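Side-chain contacts in ESSB (Staphylococcus aureus, PDB 4ANN), which serves as a membrane-anchored component of the type VII (Ess) secretion system, probably required for secretion of EsxA and EsxB, this chain being its cytoplasmic segment: residues L40-P45 / T99-V104; L88-L93 / F103-D108. All coordinates share one frame; numbering follows the deposited sequence. Where two conformers were deposited one is given.

Overall arrangement
Both contacts belong to the cytoplasmic YukC-family domain, whose sequence family is grouped with the protein kinases. They share one run of chain: strand 101-102 supplies Y101 to interaction 1, and the residues just after it supply F103 and L105 to interaction 2. F103 and V104 lie in both segment pairs, yet only F103 carries contact, and only in interaction 2. The centres are about 13 Å apart. Interaction 1, about 12 Å from the chain centre, joins the strand to the loop before strand 50-54 through a phenol and a water. Interaction 2, about 3 Å from that centre, is an apolar contact with residues following helix 80-89.

Interaction 1. Residues L40-P45 / T99-V104; sequences LEQHSP and TRYTFV
Y101, on strand 101-102 of the YukC-family domain, whose family is grouped with protein kinases, drives its phenol against Q42 and S44 in the loop leading to strand 50-54. The touching is light: Q42 CB lies 3.8 Å from Y101 OH, and S44 CB comes obliquely to within 4.4 Å of Y101 CE2. Q42 and Y101 cross at about a right angle, with amide and ring planes 81° apart. One water, in the ring plane, does the polar bridging. It donates to Y101 OH (2.9 Å) and H43 O (2.8 Å) and accepts from Q42 NE2 (2.9 Å), which reaches it because Q42 CG is anti to the backbone N (chi1 -170°) and the chain beyond is extended. Y101 OH accepts from the water and gives its own proton to L39 O, so two bonds grip this hydroxyl and fix its rotation. R123 ties both sides together, making a cation-pi contact with the Y101 ring and a hydrogen bond to Q42 O, while the F47 ring also meets that of Y101. Strand 124-125 pairs antiparallel with strand 101-102, and its L125 packs on Y101. T99 OG1 accepts from Y101 N in an ST turn (3.2 Å, 148°).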
loop_
_atom_site.group_PDB
_atom_site.type_symbol
_atom_site.label_atom_id
_atom_site.label_comp_id
_atom_site.label_asym_id
_atom_site.label_seq_id
_atom_site.Cartn_x
_atom_site.Cartn_y
_atom_site.Cartn_z
ATOM N N LEU A 40 7.828 -0.832 15.350
ATOM C CA LEU A 40 7.911 -1.316 13.976
ATOM C C LEU A 40 7.821 -2.826 13.921
ATOM O O LEU A 40 7.623 -3.361 12.805
ATOM C CB LEU A 40 9.196 -0.831 13.356
ATOM C CG LEU A 40 9.342 0.670 13.221
ATOM C CD1 LEU A 40 10.665 1.069 12.551
ATOM C CD2 LEU A 40 8.171 1.263 12.428
ATOM N N GLU A 41 7.938 -3.533 15.038
ATOM C CA GLU A 41 7.792 -4.968 15.041
ATOM C C GLU A 41 6.572 -5.414 15.834
ATOM O O GLU A 41 6.333 -6.615 15.959
ATOM C CB GLU A 41 9.058 -5.708 15.521
ATOM C CG GLU A 41 9.353 -5.469 16.996
ATOM C CD GLU A 41 10.507 -6.263 17.532
ATOM O OE1 GLU A 41 11.066 -7.159 16.866
ATOM O OE2 GLU A 41 10.867 -5.978 18.721
ATOM N N GLN A 42 5.757 -4.505 16.370
ATOM C CA GLN A 42 4.567 -4.885 17.087
ATOM C C GLN A 42 3.499 -5.386 16.113
ATOM O O GLN A 42 3.285 -4.775 15.088
ATOM C CB GLN A 42 4.036 -3.664 17.853
ATOM C CG GLN A 42 2.948 -3.968 18.805
ATOM C CD GLN A 42 2.645 -2.847 19.809
ATOM O OE1 GLN A 42 3.253 -2.802 20.893
ATOM N NE2 GLN A 42 1.743 -1.980 19.410
ATOM N N HIS A 43 2.824 -6.480 16.407
ATOM C CA HIS A 43 1.734 -6.892 15.549
ATOM C C HIS A 43 0.711 -5.775 15.366
ATOM O O HIS A 43 0.331 -5.124 16.345
ATOM C CB HIS A 43 1.035 -8.129 16.110
ATOM C CG HIS A 43 -0.081 -8.515 15.179
ATOM N ND1 HIS A 43 0.067 -9.104 13.929
ATOM C CD2 HIS A 43 -1.405 -8.349 15.343
ATOM C CE1 HIS A 43 -1.109 -9.325 13.389
ATOM N NE2 HIS A 43 -2.019 -8.855 14.224
ATOM N N SER A 44 0.274 -5.603 14.112
ATOM C CA SER A 44 -0.782 -4.699 13.754
ATOM C C SER A 44 -1.712 -5.387 12.751
ATOM O O SER A 44 -1.178 -6.045 11.839
ATOM C CB SER A 44 -0.254 -3.451 13.051
ATOM O OG SER A 44 -1.314 -2.748 12.394
ATOM N N PRO A 45 -3.001 -5.205 12.875
ATOM C CA PRO A 45 -3.898 -5.855 11.860
ATOM C C PRO A 45 -3.724 -5.294 10.476
ATOM O O PRO A 45 -4.306 -5.852 9.566
ATOM C CB PRO A 45 -5.292 -5.554 12.386
ATOM C CG PRO A 45 -5.137 -4.516 13.409
ATOM C CD PRO A 45 -3.739 -4.440 13.865
ATOM N N THR A 99 -3.761 5.662 13.476
ATOM C CA THR A 99 -2.709 5.136 14.308
ATOM C C THR A 99 -1.462 5.993 14.151
ATOM O O THR A 99 -1.455 6.991 13.411
ATOM C CB THR A 99 -2.317 3.701 13.917
ATOM O OG1 THR A 99 -1.631 3.625 12.672
ATOM C CG2 THR A 99 -3.530 2.815 13.696
ATOM N N ARG A 100 -0.428 5.559 14.854
ATOM C CA ARG A 100 0.908 6.122 14.862
ATOM C C ARG A 100 1.633 5.900 13.538
ATOM O O ARG A 100 2.550 6.680 13.176
ATOM C CB ARG A 100 1.729 5.557 16.052
ATOM C CG ARG A 100 1.504 6.242 17.395
ATOM C CD ARG A 100 2.323 5.570 18.490
ATOM N NE ARG A 100 3.294 6.437 19.141
ATOM C CZ ARG A 100 4.196 7.270 18.655
ATOM N NH1 ARG A 100 4.366 7.474 17.346
ATOM N NH2 ARG A 100 4.984 7.967 19.457
ATOM N N TYR A 101 1.349 4.872 12.829
ATOM C CA TYR A 101 1.973 4.291 11.682
ATOM C C TYR A 101 1.642 5.038 10.395
ATOM O O TYR A 101 0.624 5.671 10.246
ATOM C CB TYR A 101 1.583 2.827 11.485
ATOM C CG TYR A 101 2.000 1.893 12.595
ATOM C CD1 TYR A 101 3.342 1.639 12.894
ATOM C CD2 TYR A 101 1.025 1.254 13.355
ATOM C CE1 TYR A 101 3.698 0.780 13.895
ATOM C CE2 TYR A 101 1.393 0.376 14.362
ATOM C CZ TYR A 101 2.720 0.152 14.642
ATOM O OH TYR A 101 3.039 -0.714 15.637
ATOM N N THR A 102 2.533 4.879 9.418
ATOM C CA THR A 102 2.384 5.325 8.049
ATOM C C THR A 102 2.683 4.128 7.160
ATOM O O THR A 102 3.288 3.138 7.581
ATOM C CB THR A 102 3.305 6.487 7.682
ATOM O OG1 THR A 102 4.663 5.983 7.805
ATOM C CG2 THR A 102 3.137 7.714 8.600
ATOM N N PHE A 103 2.243 4.252 5.887
ATOM C CA PHE A 103 2.398 3.154 4.937
ATOM C C PHE A 103 2.550 3.728 3.534
ATOM O O PHE A 103 2.268 4.904 3.288
ATOM C CB PHE A 103 1.200 2.183 4.985
ATOM C CG PHE A 103 -0.103 2.744 4.426
ATOM C CD1 PHE A 103 -0.866 3.613 5.189
ATOM C CD2 PHE A 103 -0.548 2.432 3.162
ATOM C CE1 PHE A 103 -2.072 4.188 4.699
ATOM C CE2 PHE A 103 -1.734 2.982 2.645
ATOM C CZ PHE A 103 -2.484 3.856 3.440
ATOM N N VAL A 104 2.949 2.882 2.604
ATOM C CA VAL A 104 3.083 3.185 1.201
ATOM C C VAL A 104 2.078 2.335 0.431
ATOM O O VAL A 104 2.036 1.140 0.657
ATOM C CB VAL A 104 4.508 2.858 0.718
ATOM C CG1 VAL A 104 4.639 3.037 -0.774
ATOM C CG2 VAL A 104 5.522 3.666 1.533
HETATM O O HOH W 1 0.935 -2.447 16.652
#

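Interaction 2. Residues L88-L93 / F103-D108; sequences LNIKNL and FVLAPD
F103 places its ring in the cleft between its own backbone N and carbonyl carbon (chi1 70°), whereas L105 turns CG away from its backbone N (chi1 -173°); these settings bring the F103 ring to L93, and L105 CD1 to both I90 and L93. The backbone bond from L93 N to I90 O (3.0 Å) holds the turn carrying both residues, in the stretch that leads from helix 80-89 into the 3-10 segment 91-93. Across the two segments F103 meets L93 alone. L93 CB lies 3.8 Å from F103 CZ and L93 CD1 3.9 Å from F103 CE2, so the far part of the ring is met by both the root and one branch tip of the leucine. L93 O also approaches F103 CE1 obliquely, at 3.6 Å. L105 meets the same turn through a single methyl, its CD1 standing 4.0 Å from I90 CG2 and 4.1 Å from L93 CD1, and its side chain lies roughly perpendicular to that of I90. F139 of helix 136-151 touches both F103 and L105, and L146 adds to the cover of L105. The contact is mainly apolar, resting on van der Waals packing, with the L93 carbonyl oxygen near the ring as its one polar atom and no hydrogen bond across the segments.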
loop_
_atom_site.group_PDB
_atom_site.type_symbol
_atom_site.label_atom_id
_atom_site.label_comp_id
_atom_site.label_asym_id
_atom_site.label_seq_id
_atom_site.Cartn_x
_atom_site.Cartn_y
_atom_site.Cartn_z
ATOM N N LEU A 88 -11.951 -3.104 -3.804
ATOM C CA LEU A 88 -12.789 -2.312 -2.920
ATOM C C LEU A 88 -12.238 -2.321 -1.511
ATOM O O LEU A 88 -12.260 -1.307 -0.805
ATOM C CB LEU A 88 -14.208 -2.809 -2.978
ATOM C CG LEU A 88 -15.013 -2.338 -4.200
ATOM C CD1 LEU A 88 -16.214 -3.226 -4.460
ATOM C CD2 LEU A 88 -15.466 -0.880 -3.996
ATOM N N ASN A 89 -11.733 -3.463 -1.068
ATOM C CA ASN A 89 -11.222 -3.562 0.302
ATOM C C ASN A 89 -9.964 -2.784 0.534
ATOM O O ASN A 89 -9.637 -2.521 1.712
ATOM C CB ASN A 89 -11.017 -5.028 0.690
ATOM C CG ASN A 89 -12.320 -5.796 0.931
ATOM O OD1 ASN A 89 -13.375 -5.205 1.131
ATOM N ND2 ASN A 89 -12.207 -7.101 0.941
ATOM N N ILE A 90 -9.222 -2.400 -0.494
ATOM C CA ILE A 90 -7.953 -1.661 -0.301
ATOM C C ILE A 90 -8.167 -0.412 0.527
ATOM O O ILE A 90 -7.306 -0.002 1.302
ATOM C CB ILE A 90 -7.298 -1.342 -1.650
ATOM C CG1 ILE A 90 -6.825 -2.614 -2.340
ATOM C CG2 ILE A 90 -6.198 -0.288 -1.507
ATOM C CD1 ILE A 90 -6.362 -2.422 -3.777
ATOM N N LYS A 91 -9.321 0.234 0.382
ATOM C CA LYS A 91 -9.605 1.474 1.110
ATOM C C LYS A 91 -9.528 1.289 2.607
ATOM O O LYS A 91 -9.368 2.290 3.348
ATOM C CB LYS A 91 -10.986 1.989 0.669
ATOM C CG LYS A 91 -12.194 1.392 1.391
ATOM C CD LYS A 91 -13.412 2.256 1.112
ATOM C CE LYS A 91 -14.760 1.841 1.677
ATOM N NZ LYS A 91 -15.725 2.997 1.642
ATOM N N ASN A 92 -9.621 0.063 3.125
ATOM C CA ASN A 92 -9.486 -0.209 4.556
ATOM C C ASN A 92 -8.118 0.218 5.111
ATOM O O ASN A 92 -8.016 0.484 6.312
ATOM C CB ASN A 92 -9.714 -1.685 4.827
ATOM C CG ASN A 92 -10.047 -2.025 6.246
ATOM O OD1 ASN A 92 -10.961 -1.432 6.859
ATOM N ND2 ASN A 92 -9.378 -3.029 6.792
ATOM N N LEU A 93 -7.098 0.343 4.256
ATOM C CA LEU A 93 -5.818 0.849 4.746
ATOM C C LEU A 93 -5.890 2.235 5.280
ATOM O O LEU A 93 -5.019 2.669 6.042
ATOM C CB LEU A 93 -4.723 0.746 3.660
ATOM C CG LEU A 93 -4.197 -0.660 3.442
ATOM C CD1 LEU A 93 -3.208 -0.617 2.285
ATOM C CD2 LEU A 93 -3.584 -1.274 4.731
ATOM N N PHE A 103 2.243 4.252 5.887
ATOM C CA PHE A 103 2.398 3.154 4.937
ATOM C C PHE A 103 2.550 3.728 3.534
ATOM O O PHE A 103 2.268 4.904 3.288
ATOM C CB PHE A 103 1.200 2.183 4.985
ATOM C CG PHE A 103 -0.103 2.744 4.426
ATOM C CD1 PHE A 103 -0.866 3.613 5.189
ATOM C CD2 PHE A 103 -0.548 2.432 3.162
ATOM C CE1 PHE A 103 -2.072 4.188 4.699
ATOM C CE2 PHE A 103 -1.734 2.982 2.645
ATOM C CZ PHE A 103 -2.484 3.856 3.440
ATOM N N VAL A 104 2.949 2.882 2.604
ATOM C CA VAL A 104 3.083 3.185 1.201
ATOM C C VAL A 104 2.078 2.335 0.431
ATOM O O VAL A 104 2.036 1.140 0.657
ATOM C CB VAL A 104 4.508 2.858 0.718
ATOM C CG1 VAL A 104 4.639 3.037 -0.774
ATOM C CG2 VAL A 104 5.522 3.666 1.533
ATOM N N LEU A 105 1.329 2.924 -0.477
ATOM C CA LEU A 105 0.375 2.190 -1.322
ATOM C C LEU A 105 1.039 1.879 -2.643
ATOM O O LEU A 105 1.266 2.789 -3.479
ATOM C CB LEU A 105 -0.907 2.954 -1.525
ATOM C CG LEU A 105 -1.989 2.180 -2.240
ATOM C CD1 LEU A 105 -2.446 0.989 -1.422
ATOM C CD2 LEU A 105 -3.175 3.073 -2.584
ATOM N N ALA A 106 1.391 0.622 -2.915
ATOM C CA ALA A 106 2.069 0.214 -4.138
ATOM C C ALA A 106 2.025 -1.289 -4.262
ATOM O O ALA A 106 1.852 -1.988 -3.242
ATOM C CB ALA A 106 3.553 0.636 -4.124
ATOM N N PRO A 107 2.204 -1.835 -5.452
ATOM C CA PRO A 107 2.109 -3.314 -5.623
ATOM C C PRO A 107 3.014 -4.093 -4.700
ATOM O O PRO A 107 2.584 -5.099 -4.118
ATOM C CB PRO A 107 2.436 -3.513 -7.092
ATOM C CG PRO A 107 1.975 -2.234 -7.756
ATOM C CD PRO A 107 2.308 -1.164 -6.762
ATOM N N ASP A 108 4.255 -3.660 -4.552
ATOM C CA ASP A 108 5.218 -4.413 -3.742
ATOM C C ASP A 108 5.068 -4.147 -2.257
ATOM O O ASP A 108 5.816 -4.697 -1.436
ATOM C CB ASP A 108 6.652 -4.124 -4.183
ATOM C CG ASP A 108 7.093 -2.694 -4.056
ATOM O OD1 ASP A 108 6.308 -1.763 -3.840
ATOM O OD2 ASP A 108 8.315 -2.483 -4.254
#